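Local coordinates for type IV pilus biogenesis protein PilB (Streptococcus sanguinis, PDB 7B7P), which is a minor type IV pilin with a von Willebrand factor A-like, metal-binding module and takes a direct part in adhesion, at residues I35-K40 and K139-K144. Residues are numbered along the deposited sequence; the frame is centred on the assembly and turned at random.
Sequences ILDDSK and KVAKGK
D37 reaches across to the backbone of the loop after strand 136-139 and ties it to the chain leaving strand 32-36. Its OD2 accepts the N-H of A141 (2.9 Å, 154° at the hydrogen), while OD1 turns back to the N-H of S39 at 2.8 Å, closing an Asx turn. These two bonds, one per oxygen, fix the rotation of the buried carboxylate. One backbone bond, K139 N to I35 O at 2.8 Å, continues the parallel pairing of the strands. Apolar contacts flank it: CG2 of V140 meets CG2 of I35 at 3.7 Å, CG1 of V140 lies against CB of D37, and CD2 of L36 touches CB of K139, the two side chains running alongside each other. Farther out, the bent chain of K144 brings NZ to OD1 of D38 in a salt bridge, whose modelled length is doubtfully short. K40 NZ and K139 NZ lie 4.0 Å apart, and both donate to O of P426, the last residue, a shared acceptor that would offset their like charges. In the fold, strand 136-139 edges the mixed sheet beside strand 32-36, whose other neighbour is strand 148-152, and I35 packs on F95 and T97 of strand 92-101.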
loop_
_atom_site.group_PDB
_atom_site.type_symbol
_atom_site.label_atom_id
_atom_site.label_comp_id
_atom_site.label_asym_id
_atom_site.label_seq_id
_atom_site.Cartn_x
_atom_site.Cartn_y
_atom_site.Cartn_z
ATOM N N ILE A 35 -8.091 -17.508 -1.289
ATOM C CA ILE A 35 -8.899 -18.308 -0.374
ATOM C C ILE A 35 -10.049 -17.445 0.135
ATOM O O ILE A 35 -9.842 -16.306 0.575
ATOM C CB ILE A 35 -8.049 -18.848 0.786
ATOM C CG1 ILE A 35 -6.919 -19.729 0.259
ATOM C CG2 ILE A 35 -8.901 -19.673 1.724
ATOM C CD1 ILE A 35 -6.372 -20.666 1.313
ATOM N N LEU A 36 -11.266 -17.988 0.087
ATOM C CA LEU A 36 -12.475 -17.242 0.414
ATOM C C LEU A 36 -13.224 -17.884 1.574
ATOM O O LEU A 36 -13.286 -19.111 1.680
ATOM C CB LEU A 36 -13.395 -17.167 -0.799
ATOM C CG LEU A 36 -12.699 -16.788 -2.104
ATOM C CD1 LEU A 36 -13.727 -16.734 -3.208
ATOM C CD2 LEU A 36 -11.976 -15.452 -1.981
ATOM N N ASP A 37 -13.817 -17.047 2.432
ATOM C CA ASP A 37 -14.769 -17.534 3.422
ATOM C C ASP A 37 -16.183 -17.518 2.834
ATOM O O ASP A 37 -16.406 -17.101 1.694
ATOM C CB ASP A 37 -14.673 -16.726 4.723
ATOM C CG ASP A 37 -15.023 -15.242 4.553
ATOM O OD1 ASP A 37 -16.080 -14.919 3.970
ATOM O OD2 ASP A 37 -14.242 -14.392 5.034
ATOM N N ASP A 38 -17.161 -17.977 3.621
ATOM C CA ASP A 38 -18.536 -18.088 3.098
ATOM C C ASP A 38 -19.242 -16.707 2.861
ATOM O O ASP A 38 -20.452 -16.708 2.616
ATOM C CB ASP A 38 -19.387 -18.965 4.023
ATOM C CG ASP A 38 -19.634 -18.332 5.395
ATOM O OD1 ASP A 38 -19.104 -17.226 5.670
ATOM O OD2 ASP A 38 -20.363 -18.958 6.203
ATOM N N SER A 39 -18.578 -15.552 2.934
ATOM C CA SER A 39 -19.222 -14.312 2.520
ATOM C C SER A 39 -19.136 -14.111 1.008
ATOM O O SER A 39 -20.047 -13.523 0.414
ATOM C CB SER A 39 -18.604 -13.126 3.266
ATOM O OG SER A 39 -17.628 -12.465 2.480
ATOM N N LYS A 40 -18.071 -14.606 0.366
ATOM C CA LYS A 40 -17.929 -14.528 -1.083
ATOM C C LYS A 40 -18.078 -15.886 -1.768
ATOM O O LYS A 40 -17.676 -16.028 -2.925
ATOM C CB LYS A 40 -16.591 -13.893 -1.468
ATOM C CG LYS A 40 -16.398 -12.478 -0.953
ATOM C CD LYS A 40 -15.459 -11.671 -1.844
ATOM C CE LYS A 40 -15.950 -10.228 -1.974
ATOM N NZ LYS A 40 -15.074 -9.389 -2.847
ATOM N N LYS A 139 -8.831 -13.990 1.662
ATOM C CA LYS A 139 -9.941 -13.091 1.932
ATOM C C LYS A 139 -10.829 -13.664 3.026
ATOM O O LYS A 139 -12.046 -13.502 3.000
ATOM C CB LYS A 139 -10.744 -12.827 0.662
ATOM C CG LYS A 139 -10.019 -11.920 -0.298
ATOM C CD LYS A 139 -10.932 -11.360 -1.376
ATOM C CE LYS A 139 -10.368 -10.059 -1.923
ATOM N NZ LYS A 139 -11.064 -9.611 -3.150
ATOM N N VAL A 140 -10.221 -14.368 3.977
ATOM C CA VAL A 140 -10.942 -14.973 5.089
ATOM C C VAL A 140 -10.856 -13.998 6.258
ATOM O O VAL A 140 -9.819 -13.874 6.913
ATOM C CB VAL A 140 -10.385 -16.354 5.447
ATOM C CG1 VAL A 140 -11.322 -17.067 6.423
ATOM C CG2 VAL A 140 -10.202 -17.184 4.188
ATOM N N ALA A 141 -11.956 -13.286 6.499
ATOM C CA ALA A 141 -12.040 -12.370 7.623
ATOM C C ALA A 141 -12.256 -13.154 8.918
ATOM O O ALA A 141 -12.367 -14.388 8.919
ATOM C CB ALA A 141 -13.172 -11.362 7.406
ATOM N N LYS A 142 -12.285 -12.422 10.036
ATOM C CA LYS A 142 -12.703 -12.992 11.317
ATOM C C LYS A 142 -11.769 -14.091 11.802
ATOM O O LYS A 142 -10.551 -14.050 11.589
ATOM C CB LYS A 142 -14.104 -13.604 11.204
ATOM C CG LYS A 142 -15.199 -13.053 12.088
ATOM C CD LYS A 142 -15.305 -11.552 12.019
ATOM C CE LYS A 142 -16.730 -11.131 12.307
ATOM N NZ LYS A 142 -16.849 -9.658 12.359
ATOM N N GLY A 143 -12.367 -15.067 12.486
ATOM C CA GLY A 143 -11.817 -16.393 12.651
ATOM C C GLY A 143 -12.697 -17.331 11.852
ATOM O O GLY A 143 -13.054 -18.417 12.321
ATOM N N LYS A 144 -13.085 -16.894 10.650
ATOM C CA LYS A 144 -13.856 -17.721 9.730
ATOM C C LYS A 144 -12.986 -18.833 9.146
ATOM O O LYS A 144 -11.752 -18.755 9.130
ATOM C CB LYS A 144 -14.430 -16.885 8.585
ATOM C CG LYS A 144 -15.319 -15.734 8.989
ATOM C CD LYS A 144 -16.786 -16.124 8.972
ATOM C CE LYS A 144 -17.541 -15.351 7.908
ATOM N NZ LYS A 144 -18.840 -16.001 7.602
#